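Local coordinates for conserved hypothetical exported protein (Bacteroides fragilis, PDB 4JJA), which is of unproven function but probably acts as an exported peptidoglycan beta-N-acetylmuramidase, at residues M182-R187 against C195-I200; E186-S191 against K359-P364; I215-N220 against K225-Y230; L235-P240 against L249-Y254. All blocks are in the same frame, centred on the assembly; numbering follows the deposited sequence.

Contact 1 of 4, residues M182-R187 against C195-I200; sequences MVNGER and CDVTVI
N184 and C195 are joined by a pair of side-chain-to-backbone hydrogen bonds that tie the C-terminal end of helix 176-185 to the chain entering strand 197-200, an outermost strand of the six-stranded parallel sheet in the Rossmann-like N-terminal part of the protein. The carboxamide of N184 lies along one residue of backbone and uses both of its polar atoms. OD1 of N184 accepts from N of C195 at 2.9 Å, a nearly straight bond (164° at the hydrogen) whose donor is tilted from the carbonyl plane of the amide. ND2 of N184 donates to O of C195 at 2.8 Å; that bond is more bent, yet it meets a lone pair in the carbonyl plane. With two bonds to the same residue, the amide is fixed in its flip and has little freedom to rotate. V197 brings its CG2 branch, set beside the backbone N because CG1 is anti to it (chi1 174°), against the same amide nitrogen, and the V197 side chain also packs on I139 of the neighbouring strand. The helix itself ends in a Schellman motif at R187, which has a positive phi. There the carbonyl oxygen N184 O takes R187 N at 3.1 Å and R187 NH1 at 2.9 Å, from opposite faces of its plane.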
loop_
_atom_site.group_PDB
_atom_site.type_symbol
_atom_site.label_atom_id
_atom_site.label_comp_id
_atom_site.label_asym_id
_atom_site.label_seq_id
_atom_site.Cartn_x
_atom_site.Cartn_y
_atom_site.Cartn_z
HETATM N N MSE A 182 -6.138 1.955 14.807
HETATM C CA MSE A 182 -7.160 0.919 14.683
HETATM C C MSE A 182 -6.643 -0.446 15.045
HETATM O O MSE A 182 -7.338 -1.215 15.719
HETATM C CB MSE A 182 -7.781 0.933 13.291
HETATM C CG MSE A 182 -8.914 -0.044 13.132
HETATM SE SE MSE A 182 -9.836 0.312 11.436
HETATM C CE MSE A 182 -11.542 -0.518 11.922
ATOM N N VAL A 183 -5.434 -0.799 14.623
ATOM C CA VAL A 183 -4.834 -2.067 15.006
ATOM C C VAL A 183 -4.770 -2.208 16.524
ATOM O O VAL A 183 -5.101 -3.272 17.046
ATOM C CB VAL A 183 -3.417 -2.156 14.379
ATOM C CG1 VAL A 183 -2.573 -3.234 15.029
ATOM C CG2 VAL A 183 -3.535 -2.324 12.856
ATOM N N ASN A 184 -4.422 -1.140 17.225
ATOM C CA ASN A 184 -4.431 -1.173 18.677
ATOM C C ASN A 184 -5.846 -1.357 19.167
ATOM O O ASN A 184 -6.082 -2.273 19.966
ATOM C CB ASN A 184 -3.801 0.087 19.266
ATOM C CG ASN A 184 -2.297 -0.011 19.441
ATOM O OD1 ASN A 184 -1.690 -1.088 19.493
ATOM N ND2 ASN A 184 -1.681 1.160 19.557
ATOM N N GLY A 185 -6.754 -0.455 18.784
ATOM C CA GLY A 185 -8.078 -0.418 19.408
ATOM C C GLY A 185 -8.928 -1.631 19.140
ATOM O O GLY A 185 -9.738 -2.006 19.990
ATOM N N GLU A 186 -8.752 -2.231 17.969
ATOM C CA GLU A 186 -9.490 -3.419 17.585
ATOM C C GLU A 186 -8.797 -4.720 17.968
ATOM O O GLU A 186 -9.324 -5.788 17.669
ATOM C CB GLU A 186 -9.795 -3.384 16.065
ATOM C CG GLU A 186 -10.611 -2.226 15.631
ATOM C CD GLU A 186 -12.001 -2.145 16.257
ATOM O OE1 GLU A 186 -12.792 -3.066 16.050
ATOM O OE2 GLU A 186 -12.295 -1.147 16.949
ATOM N N ARG A 187 -7.641 -4.626 18.611
ATOM C CA ARG A 187 -6.849 -5.768 19.062
ATOM C C ARG A 187 -6.475 -6.695 17.932
ATOM O O ARG A 187 -6.682 -7.925 17.986
ATOM C CB ARG A 187 -7.474 -6.522 20.260
ATOM C CG ARG A 187 -7.557 -5.682 21.458
ATOM C CD ARG A 187 -6.138 -5.319 21.968
ATOM N NE ARG A 187 -6.237 -4.827 23.339
ATOM C CZ ARG A 187 -6.574 -3.589 23.664
ATOM N NH1 ARG A 187 -6.837 -2.670 22.718
ATOM N NH2 ARG A 187 -6.648 -3.264 24.960
ATOM N N CYS A 195 0.471 -1.505 21.386
ATOM C CA CYS A 195 1.734 -0.822 21.280
ATOM C C CYS A 195 1.556 0.654 21.625
ATOM O O CYS A 195 0.578 1.292 21.201
ATOM C CB CYS A 195 2.270 -1.033 19.838
ATOM S SG CYS A 195 3.854 -0.297 19.503
ATOM N N ASP A 196 2.490 1.248 22.362
ATOM C CA ASP A 196 2.514 2.669 22.614
ATOM C C ASP A 196 2.815 3.384 21.281
ATOM O O ASP A 196 3.912 3.268 20.770
ATOM C CB ASP A 196 3.600 2.981 23.660
ATOM C CG ASP A 196 3.576 4.388 24.164
ATOM O OD1 ASP A 196 3.108 5.274 23.459
ATOM O OD2 ASP A 196 4.144 4.646 25.283
ATOM N N VAL A 197 1.838 4.119 20.771
ATOM C CA VAL A 197 1.909 4.812 19.472
ATOM C C VAL A 197 1.558 6.282 19.627
ATOM O O VAL A 197 0.535 6.620 20.203
ATOM C CB VAL A 197 0.922 4.178 18.429
ATOM C CG1 VAL A 197 0.920 5.031 17.148
ATOM C CG2 VAL A 197 1.316 2.764 18.097
ATOM N N THR A 198 2.415 7.123 19.089
ATOM C CA THR A 198 2.131 8.539 18.924
ATOM C C THR A 198 2.191 8.852 17.444
ATOM O O THR A 198 3.119 8.407 16.767
ATOM C CB THR A 198 3.182 9.380 19.642
ATOM O OG1 THR A 198 3.186 9.044 21.025
ATOM C CG2 THR A 198 3.003 10.906 19.399
ATOM N N VAL A 199 1.167 9.521 16.937
ATOM C CA VAL A 199 1.130 9.961 15.546
ATOM C C VAL A 199 1.307 11.480 15.498
ATOM O O VAL A 199 0.625 12.204 16.214
ATOM C CB VAL A 199 -0.167 9.546 14.821
ATOM C CG1 VAL A 199 -0.074 9.942 13.358
ATOM C CG2 VAL A 199 -0.471 8.064 15.039
ATOM N N ILE A 200 2.213 11.948 14.633
ATOM C CA ILE A 200 2.300 13.358 14.255
ATOM C C ILE A 200 1.484 13.481 12.962
ATOM O O ILE A 200 1.906 13.027 11.899
ATOM C CB ILE A 200 3.742 13.834 13.996
ATOM C CG1 ILE A 200 4.643 13.483 15.188
ATOM C CG2 ILE A 200 3.749 15.328 13.649
ATOM C CD1 ILE A 200 4.209 14.081 16.553
#

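Contact 2 of 4, residues E186-S191 against K359-P364; sequences ERWLPS and KIQRKP
The loop that follows helix 176-185 meets helix 352-362 near the C-terminus, where E186 and W188 receive the side chain of Q361. This is a polar surface contact between parts of the chain far apart in sequence. Q361 leaves its helix with CG anti to the backbone N (chi1 -168°) and stays extended beyond it, so that its amide is carried across to the loop. NE2 of Q361 donates to OE1 of E186 at 2.9 Å along an almost straight line. The acceptor lies in the plane of the Q361 amide, whereas the amide nitrogen comes from above the carboxylate, the two planes being 83° apart. CB of E186 rests over one face of the W188 indole, toward the rim, and beyond it the E186 chain bends at chi2 before reaching its carboxylate. The same Q361 nitrogen stands 4.0 Å from CZ2 of W188, with the amide plane perpendicular to the ring.

Two waters complete the join. One donates to OE2 of E186 and, at 2.8 Å, to the backbone O of Q361; the other, at the indole edge, accepts from both NE1 of W188 and NE2 of Q361, each at 3.2 Å. Y365 also hydrogen-bonds to OE2 of E186, so the carboxylate is gripped by Q361, Y365 and a water. Direct and water-mediated polar bonds thus form part of the interface between the N-terminal and C-terminal NamZ family regions.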
loop_
_atom_site.group_PDB
_atom_site.type_symbol
_atom_site.label_atom_id
_atom_site.label_comp_id
_atom_site.label_asym_id
_atom_site.label_seq_id
_atom_site.Cartn_x
_atom_site.Cartn_y
_atom_site.Cartn_z
ATOM N N GLU A 186 -8.752 -2.231 17.969
ATOM C CA GLU A 186 -9.490 -3.419 17.585
ATOM C C GLU A 186 -8.797 -4.720 17.968
ATOM O O GLU A 186 -9.324 -5.788 17.669
ATOM C CB GLU A 186 -9.795 -3.384 16.065
ATOM C CG GLU A 186 -10.611 -2.226 15.631
ATOM C CD GLU A 186 -12.001 -2.145 16.257
ATOM O OE1 GLU A 186 -12.792 -3.066 16.050
ATOM O OE2 GLU A 186 -12.295 -1.147 16.949
ATOM N N ARG A 187 -7.641 -4.626 18.611
ATOM C CA ARG A 187 -6.849 -5.768 19.062
ATOM C C ARG A 187 -6.475 -6.695 17.932
ATOM O O ARG A 187 -6.682 -7.925 17.986
ATOM C CB ARG A 187 -7.474 -6.522 20.260
ATOM C CG ARG A 187 -7.557 -5.682 21.458
ATOM C CD ARG A 187 -6.138 -5.319 21.968
ATOM N NE ARG A 187 -6.237 -4.827 23.339
ATOM C CZ ARG A 187 -6.574 -3.589 23.664
ATOM N NH1 ARG A 187 -6.837 -2.670 22.718
ATOM N NH2 ARG A 187 -6.648 -3.264 24.960
ATOM N N TRP A 188 -5.870 -6.105 16.907
ATOM C CA TRP A 188 -5.417 -6.867 15.756
ATOM C C TRP A 188 -3.954 -7.317 15.839
ATOM O O TRP A 188 -3.489 -8.042 14.960
ATOM C CB TRP A 188 -5.656 -6.031 14.494
ATOM C CG TRP A 188 -7.079 -5.872 14.107
ATOM C CD1 TRP A 188 -8.140 -6.594 14.535
ATOM C CD2 TRP A 188 -7.603 -4.934 13.173
ATOM N NE1 TRP A 188 -9.292 -6.140 13.953
ATOM C CE2 TRP A 188 -8.976 -5.133 13.086
ATOM C CE3 TRP A 188 -7.038 -3.937 12.395
ATOM C CZ2 TRP A 188 -9.772 -4.380 12.228
ATOM C CZ3 TRP A 188 -7.801 -3.206 11.571
ATOM C CH2 TRP A 188 -9.156 -3.426 11.475
ATOM N N LEU A 189 -3.215 -6.933 16.881
ATOM C CA LEU A 189 -1.907 -7.530 17.103
ATOM C C LEU A 189 -2.016 -8.954 17.671
ATOM O O LEU A 189 -2.937 -9.243 18.405
ATOM C CB LEU A 189 -1.050 -6.668 18.059
ATOM C CG LEU A 189 -0.701 -5.248 17.622
ATOM C CD1 LEU A 189 0.149 -4.560 18.658
ATOM C CD2 LEU A 189 -0.018 -5.268 16.249
ATOM N N PRO A 190 -1.015 -9.818 17.415
ATOM C CA PRO A 190 -0.910 -11.122 18.162
ATOM C C PRO A 190 -0.909 -11.031 19.682
ATOM O O PRO A 190 -0.350 -10.101 20.267
ATOM C CB PRO A 190 0.453 -11.631 17.730
ATOM C CG PRO A 190 0.644 -11.091 16.384
ATOM C CD PRO A 190 0.033 -9.682 16.399
ATOM N N SER A 191 -1.504 -12.025 20.341
ATOM C CA SER A 191 -1.567 -12.066 21.814
ATOM C C SER A 191 -2.238 -10.803 22.342
ATOM O O SER A 191 -2.115 -10.463 23.521
ATOM C CB SER A 191 -0.163 -12.231 22.453
ATOM O OG SER A 191 0.398 -13.508 22.176
ATOM N N LYS A 359 -16.746 1.885 7.490
ATOM C CA LYS A 359 -16.657 3.326 7.703
ATOM C C LYS A 359 -17.070 3.696 9.111
ATOM O O LYS A 359 -16.528 4.608 9.718
ATOM C CB LYS A 359 -17.494 4.072 6.675
ATOM C CG LYS A 359 -16.864 4.068 5.300
ATOM C CD LYS A 359 -17.786 4.843 4.341
ATOM C CE LYS A 359 -17.329 4.952 2.919
ATOM N NZ LYS A 359 -18.314 5.703 2.027
ATOM N N ILE A 360 -18.032 2.967 9.670
ATOM C CA ILE A 360 -18.425 3.144 11.085
ATOM C C ILE A 360 -17.345 2.640 12.019
ATOM O O ILE A 360 -16.949 3.308 12.985
ATOM C CB ILE A 360 -19.759 2.438 11.396
ATOM C CG1 ILE A 360 -20.881 3.258 10.774
ATOM C CG2 ILE A 360 -19.947 2.262 12.932
ATOM C CD1 ILE A 360 -22.130 2.457 10.405
ATOM N N GLN A 361 -16.842 1.465 11.726
ATOM C CA GLN A 361 -15.859 0.814 12.596
ATOM C C GLN A 361 -14.593 1.651 12.697
ATOM O O GLN A 361 -13.952 1.693 13.751
ATOM C CB GLN A 361 -15.520 -0.607 12.088
ATOM C CG GLN A 361 -14.744 -1.492 13.034
ATOM C CD GLN A 361 -14.215 -2.763 12.434
ATOM O OE1 GLN A 361 -14.404 -3.073 11.259
ATOM N NE2 GLN A 361 -13.570 -3.552 13.275
ATOM N N ARG A 362 -14.164 2.252 11.586
ATOM C CA ARG A 362 -12.886 2.970 11.577
ATOM C C ARG A 362 -12.976 4.351 12.176
ATOM O O ARG A 362 -11.957 4.957 12.469
ATOM C CB ARG A 362 -12.361 3.078 10.142
ATOM C CG ARG A 362 -13.002 4.138 9.292
ATOM C CD ARG A 362 -12.442 4.159 7.859
ATOM N NE ARG A 362 -12.900 5.348 7.204
ATOM C CZ ARG A 362 -12.226 6.026 6.281
ATOM N NH1 ARG A 362 -11.143 5.524 5.719
ATOM N NH2 ARG A 362 -12.650 7.198 5.891
ATOM N N LYS A 363 -14.192 4.889 12.300
ATOM C CA LYS A 363 -14.351 6.300 12.643
ATOM C C LYS A 363 -13.585 6.755 13.892
ATOM O O LYS A 363 -12.997 7.831 13.840
ATOM C CB LYS A 363 -15.854 6.641 12.769
ATOM C CG LYS A 363 -16.131 8.121 12.856
ATOM C CD LYS A 363 -16.120 8.717 11.472
ATOM C CE LYS A 363 -16.865 10.113 11.328
ATOM N NZ LYS A 363 -17.601 10.191 10.031
ATOM N N PRO A 364 -13.560 5.974 14.973
ATOM C CA PRO A 364 -12.813 6.458 16.159
ATOM C C PRO A 364 -11.322 6.607 15.998
ATOM O O PRO A 364 -10.682 7.240 16.840
ATOM C CB PRO A 364 -13.074 5.361 17.222
ATOM C CG PRO A 364 -14.290 4.573 16.732
ATOM C CD PRO A 364 -14.242 4.688 15.218
HETATM O O HOH W 1 -14.774 0.759 16.241
HETATM O O HOH W 2 -12.460 -6.570 13.586
#

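Contact 3 of 4, residues I215-N220 against K225-Y230; sequences IPPSPN and KAIYLY
P217 and I227 carry most of this buried contact, with A226 adding a smaller share; they bring the proline-rich loop 215-220 against the first turns of helix 224-233. CB of P217 is directed toward the helix, and CG and CD of its ring make the contact. I227 reaches them with the end of its longer branch: CD1 of I227 meets the CG-CD edge of the P217 pyrrolidine, 4.1 Å from each of the two atoms. I227 sends CG1 out beside its backbone N (chi1 -70°), and the extended second torsion then carries CD1 onward to the loop. Around the pair, V112 and Y117 pack on P217, so the proline is held between neighbouring loops and the isoleucine.

Three residues further along, the backbone is what faces the helix. O of N220 lies 4.5 Å from the methyl CB of A226, a loose approach, while the N220 side chain turns away and gives a weak hydrogen bond to G273. Polar side chains of both segments bond to other parts of the protein, S218 OG to Y117 OH and K225 NZ to D294. No hydrogen bond crosses between loop and helix, and the contact rests mainly on apolar packing of P217 and I227.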
loop_
_atom_site.group_PDB
_atom_site.type_symbol
_atom_site.label_atom_id
_atom_site.label_comp_id
_atom_site.label_asym_id
_atom_site.label_seq_id
_atom_site.Cartn_x
_atom_site.Cartn_y
_atom_site.Cartn_z
ATOM N N ILE A 215 7.652 11.018 -5.038
ATOM C CA ILE A 215 8.650 9.951 -5.228
ATOM C C ILE A 215 7.854 8.642 -5.479
ATOM O O ILE A 215 6.975 8.288 -4.684
ATOM C CB ILE A 215 9.559 9.784 -3.950
ATOM C CG1 ILE A 215 10.307 11.108 -3.637
ATOM C CG2 ILE A 215 10.483 8.601 -4.082
ATOM C CD1 ILE A 215 11.139 11.097 -2.348
ATOM N N PRO A 216 8.206 7.886 -6.535
ATOM C CA PRO A 216 7.441 6.644 -6.781
ATOM C C PRO A 216 7.584 5.661 -5.639
ATOM O O PRO A 216 8.695 5.342 -5.240
ATOM C CB PRO A 216 8.112 6.060 -8.054
ATOM C CG PRO A 216 9.514 6.657 -7.993
ATOM C CD PRO A 216 9.319 8.054 -7.495
ATOM N N PRO A 217 6.450 5.151 -5.151
ATOM C CA PRO A 217 6.546 4.293 -3.982
ATOM C C PRO A 217 7.064 2.894 -4.262
ATOM O O PRO A 217 7.629 2.265 -3.390
ATOM C CB PRO A 217 5.103 4.276 -3.460
ATOM C CG PRO A 217 4.262 4.545 -4.710
ATOM C CD PRO A 217 5.052 5.491 -5.502
ATOM N N SER A 218 6.848 2.437 -5.491
ATOM C CA SER A 218 7.359 1.188 -6.044
ATOM C C SER A 218 7.699 1.477 -7.494
ATOM O O SER A 218 7.092 2.351 -8.097
ATOM C CB SER A 218 6.286 0.088 -6.088
ATOM O OG SER A 218 5.786 -0.222 -4.847
ATOM N N PRO A 219 8.628 0.722 -8.107
ATOM C CA PRO A 219 9.061 1.116 -9.469
ATOM C C PRO A 219 7.911 1.140 -10.500
ATOM O O PRO A 219 7.883 1.970 -11.405
ATOM C CB PRO A 219 10.101 0.067 -9.800
ATOM C CG PRO A 219 10.744 -0.221 -8.441
ATOM C CD PRO A 219 9.581 -0.217 -7.487
ATOM N N ASN A 220 6.998 0.174 -10.384
ATOM C CA ASN A 220 5.892 0.026 -11.343
ATOM C C ASN A 220 4.629 0.789 -10.946
ATOM O O ASN A 220 3.593 0.593 -11.545
ATOM C CB ASN A 220 5.625 -1.462 -11.685
ATOM C CG ASN A 220 6.736 -2.016 -12.523
ATOM O OD1 ASN A 220 6.876 -1.647 -13.669
ATOM N ND2 ASN A 220 7.592 -2.826 -11.925
ATOM N N LYS A 225 -1.692 8.146 -12.168
ATOM C CA LYS A 225 -2.637 7.369 -12.909
ATOM C C LYS A 225 -2.563 5.893 -12.481
ATOM O O LYS A 225 -3.584 5.241 -12.226
ATOM C CB LYS A 225 -2.406 7.485 -14.423
ATOM C CG LYS A 225 -3.599 7.169 -15.261
ATOM C CD LYS A 225 -4.610 8.336 -15.260
ATOM C CE LYS A 225 -4.174 9.536 -16.078
ATOM N NZ LYS A 225 -5.112 10.624 -15.743
ATOM N N ALA A 226 -1.338 5.387 -12.390
ATOM C CA ALA A 226 -1.115 4.000 -11.980
ATOM C C ALA A 226 -1.647 3.820 -10.558
ATOM O O ALA A 226 -2.266 2.825 -10.243
ATOM C CB ALA A 226 0.378 3.689 -12.035
ATOM N N ILE A 227 -1.376 4.771 -9.666
ATOM C CA ILE A 227 -1.796 4.685 -8.243
ATOM C C ILE A 227 -3.307 4.685 -8.147
ATOM O O ILE A 227 -3.876 3.991 -7.315
ATOM C CB ILE A 227 -1.105 5.784 -7.411
ATOM C CG1 ILE A 227 0.387 5.423 -7.307
ATOM C CG2 ILE A 227 -1.771 5.943 -6.011
ATOM C CD1 ILE A 227 1.262 6.465 -6.760
ATOM N N TYR A 228 -3.975 5.502 -8.948
ATOM C CA TYR A 228 -5.417 5.526 -8.911
ATOM C C TYR A 228 -6.085 4.310 -9.527
ATOM O O TYR A 228 -7.158 3.897 -9.103
ATOM C CB TYR A 228 -5.968 6.802 -9.546
ATOM C CG TYR A 228 -5.570 8.087 -8.835
ATOM C CD1 TYR A 228 -5.647 8.203 -7.438
ATOM C CD2 TYR A 228 -5.232 9.214 -9.536
ATOM C CE1 TYR A 228 -5.337 9.373 -6.772
ATOM C CE2 TYR A 228 -4.923 10.414 -8.889
ATOM C CZ TYR A 228 -4.967 10.518 -7.519
ATOM O OH TYR A 228 -4.671 11.696 -6.891
ATOM N N LEU A 229 -5.467 3.752 -10.561
ATOM C CA LEU A 229 -5.956 2.529 -11.203
ATOM C C LEU A 229 -5.607 1.240 -10.469
ATOM O O LEU A 229 -6.273 0.232 -10.637
ATOM C CB LEU A 229 -5.448 2.467 -12.661
ATOM C CG LEU A 229 -6.175 3.381 -13.647
ATOM C CD1 LEU A 229 -5.399 3.440 -14.962
ATOM C CD2 LEU A 229 -7.594 2.900 -13.860
ATOM N N TYR A 230 -4.572 1.289 -9.620
ATOM C CA TYR A 230 -4.058 0.150 -8.920
ATOM C C TYR A 230 -5.148 -0.695 -8.229
ATOM O O TYR A 230 -5.102 -1.944 -8.354
ATOM C CB TYR A 230 -2.920 0.611 -7.989
ATOM C CG TYR A 230 -2.202 -0.431 -7.204
ATOM C CD1 TYR A 230 -1.386 -1.373 -7.799
ATOM C CD2 TYR A 230 -2.230 -0.404 -5.832
ATOM C CE1 TYR A 230 -0.714 -2.329 -7.053
ATOM C CE2 TYR A 230 -1.561 -1.342 -5.071
ATOM C CZ TYR A 230 -0.831 -2.324 -5.673
ATOM O OH TYR A 230 -0.177 -3.257 -4.887
#

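Contact 4 of 4, residues L235-P240 against L249-Y254; sequences LFEGTP and LPFQVY
F236 and Y254 lie with their rings nearly parallel, the planes 27° apart, but slid so far that they barely overlap; the centroids are 5.0 Å apart. What meets is the outer end of the phenylalanine and the root of the tyrosine. CZ of F236 sits over one face of the Y254 ring, toward its rim, and CE2 of F236 presses on CB of Y254 at 3.4 Å. CG of Y254 lies between its backbone N and carbonyl carbon (chi1 66°), the position in which the ring offers that face to F236. Its hydroxyl continues beyond the pair to hydrogen-bond with D309, while L307 and A310 of helix 305-314 pack on F236.

A second, looser meeting involves E237 and F251. The side chains cross at about a right angle, and OE2 of E237 comes within 4.0 Å of CZ of F251, with the carboxylate plane inclined 42° to the ring. The same oxygen forms a salt bridge with R245. F251 itself occupies a type II beta turn from L249 to Q252 that leads into strand 253-256. The aromatic packing of F236 on Y254 joins the 3-10 segment 235-237 to this edge strand of the three-stranded antiparallel sheet in the C-terminal NamZ family region.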
loop_
_atom_site.group_PDB
_atom_site.type_symbol
_atom_site.label_atom_id
_atom_site.label_comp_id
_atom_site.label_asym_id
_atom_site.label_seq_id
_atom_site.Cartn_x
_atom_site.Cartn_y
_atom_site.Cartn_z
ATOM N N LEU A 235 -5.978 -6.415 -9.457
ATOM C CA LEU A 235 -6.709 -7.688 -9.448
ATOM C C LEU A 235 -6.260 -8.639 -10.530
ATOM O O LEU A 235 -6.415 -9.868 -10.396
ATOM C CB LEU A 235 -8.209 -7.416 -9.487
ATOM C CG LEU A 235 -8.733 -6.540 -8.328
ATOM C CD1 LEU A 235 -10.249 -6.335 -8.512
ATOM C CD2 LEU A 235 -8.422 -7.127 -6.967
ATOM N N PHE A 236 -5.721 -8.106 -11.619
ATOM C CA PHE A 236 -5.187 -8.957 -12.665
ATOM C C PHE A 236 -4.002 -9.803 -12.244
ATOM O O PHE A 236 -3.677 -10.775 -12.913
ATOM C CB PHE A 236 -4.834 -8.181 -13.937
ATOM C CG PHE A 236 -6.010 -7.731 -14.762
ATOM C CD1 PHE A 236 -6.870 -8.653 -15.313
ATOM C CD2 PHE A 236 -6.233 -6.394 -15.047
ATOM C CE1 PHE A 236 -7.886 -8.267 -16.154
ATOM C CE2 PHE A 236 -7.281 -5.982 -15.879
ATOM C CZ PHE A 236 -8.115 -6.940 -16.412
ATOM N N GLU A 237 -3.379 -9.488 -11.125
ATOM C CA GLU A 237 -2.310 -10.355 -10.614
ATOM C C GLU A 237 -2.868 -11.702 -10.175
ATOM O O GLU A 237 -2.102 -12.617 -9.958
ATOM C CB GLU A 237 -1.544 -9.672 -9.502
ATOM C CG GLU A 237 -0.829 -8.437 -10.098
ATOM C CD GLU A 237 0.464 -7.978 -9.554
ATOM O OE1 GLU A 237 0.726 -8.192 -8.390
ATOM O OE2 GLU A 237 1.195 -7.304 -10.336
ATOM N N GLY A 238 -4.178 -11.822 -10.011
ATOM C CA GLY A 238 -4.855 -13.089 -9.776
ATOM C C GLY A 238 -5.307 -13.784 -11.031
ATOM O O GLY A 238 -6.201 -14.634 -10.924
ATOM N N THR A 239 -4.720 -13.443 -12.182
ATOM C CA THR A 239 -5.092 -13.932 -13.494
ATOM C C THR A 239 -3.828 -14.014 -14.322
ATOM O O THR A 239 -2.781 -13.493 -13.912
ATOM C CB THR A 239 -6.084 -12.969 -14.219
ATOM O OG1 THR A 239 -5.354 -11.869 -14.795
ATOM C CG2 THR A 239 -7.224 -12.478 -13.316
ATOM N N PRO A 240 -3.892 -14.544 -15.559
ATOM C CA PRO A 240 -2.732 -14.503 -16.463
ATOM C C PRO A 240 -2.558 -13.223 -17.278
ATOM O O PRO A 240 -1.650 -13.123 -18.097
ATOM C CB PRO A 240 -2.977 -15.678 -17.396
ATOM C CG PRO A 240 -4.221 -16.266 -17.022
ATOM C CD PRO A 240 -4.929 -15.441 -16.046
ATOM N N LEU A 249 3.730 1.819 -19.385
ATOM C CA LEU A 249 2.429 2.090 -18.806
ATOM C C LEU A 249 1.987 1.040 -17.772
ATOM O O LEU A 249 0.864 0.544 -17.808
ATOM C CB LEU A 249 1.382 2.236 -19.931
ATOM C CG LEU A 249 1.549 3.386 -20.888
ATOM C CD1 LEU A 249 0.524 3.278 -22.033
ATOM C CD2 LEU A 249 1.470 4.727 -20.191
ATOM N N PRO A 250 2.866 0.716 -16.814
ATOM C CA PRO A 250 2.451 -0.283 -15.817
ATOM C C PRO A 250 1.261 0.184 -15.017
ATOM O O PRO A 250 1.148 1.330 -14.631
ATOM C CB PRO A 250 3.683 -0.451 -14.943
ATOM C CG PRO A 250 4.379 0.848 -15.049
ATOM C CD PRO A 250 4.169 1.310 -16.496
ATOM N N PHE A 251 0.348 -0.756 -14.782
ATOM C CA PHE A 251 -0.905 -0.517 -14.070
ATOM C C PHE A 251 -1.853 0.413 -14.789
ATOM O O PHE A 251 -2.876 0.795 -14.226
ATOM C CB PHE A 251 -0.729 -0.120 -12.600
ATOM C CG PHE A 251 -0.207 -1.246 -11.750
ATOM C CD1 PHE A 251 -1.052 -2.212 -11.259
ATOM C CD2 PHE A 251 1.124 -1.367 -11.496
ATOM C CE1 PHE A 251 -0.558 -3.252 -10.521
ATOM C CE2 PHE A 251 1.593 -2.398 -10.752
ATOM C CZ PHE A 251 0.779 -3.355 -10.287
ATOM N N GLN A 252 -1.599 0.682 -16.076
ATOM C CA GLN A 252 -2.414 1.611 -16.845
ATOM C C GLN A 252 -2.940 1.013 -18.135
ATOM O O GLN A 252 -3.518 1.701 -18.960
ATOM C CB GLN A 252 -1.626 2.885 -17.143
ATOM C CG GLN A 252 -1.197 3.666 -15.903
ATOM C CD GLN A 252 0.009 4.516 -16.167
ATOM O OE1 GLN A 252 -0.148 5.641 -16.654
ATOM N NE2 GLN A 252 1.204 3.984 -15.941
ATOM N N VAL A 253 -2.689 -0.291 -18.318
ATOM C CA VAL A 253 -3.123 -1.089 -19.466
ATOM C C VAL A 253 -3.485 -2.484 -18.983
ATOM O O VAL A 253 -3.071 -2.880 -17.873
ATOM C CB VAL A 253 -2.019 -1.155 -20.561
ATOM C CG1 VAL A 253 -1.523 0.216 -21.021
ATOM C CG2 VAL A 253 -0.856 -2.025 -20.058
ATOM N N TYR A 254 -4.198 -3.232 -19.816
ATOM C CA TYR A 254 -4.297 -4.670 -19.579
ATOM C C TYR A 254 -4.376 -5.391 -20.901
ATOM O O TYR A 254 -4.902 -4.871 -21.871
ATOM C CB TYR A 254 -5.451 -5.053 -18.647
ATOM C CG TYR A 254 -6.829 -4.805 -19.166
ATOM C CD1 TYR A 254 -7.437 -3.552 -18.998
ATOM C CD2 TYR A 254 -7.555 -5.796 -19.804
ATOM C CE1 TYR A 254 -8.751 -3.344 -19.408
ATOM C CE2 TYR A 254 -8.840 -5.574 -20.232
ATOM C CZ TYR A 254 -9.448 -4.362 -20.037
ATOM O OH TYR A 254 -10.742 -4.130 -20.463
#

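Overall arrangement
Contacts 1 and 2 share E186 and R187 and touch directly: M182 lies against both W188 and Q361, so the end of helix 176-185 serves the parallel sheet through one contact and helix 352-362 through the other. Both are polar, contact 1 partly buried and contact 2 at the surface with waters. Contacts 3 and 4 are buried and make no hydrogen bonds across their segments, relying mainly on aliphatic and aromatic packing respectively. They also adjoin, since F251 packs on N220 and Y230, linking helix 224-233 to the turn before strand 253-256. Contacts 1 and 4 lie on opposite sides of the chain's centre, their centres about 34 Å apart.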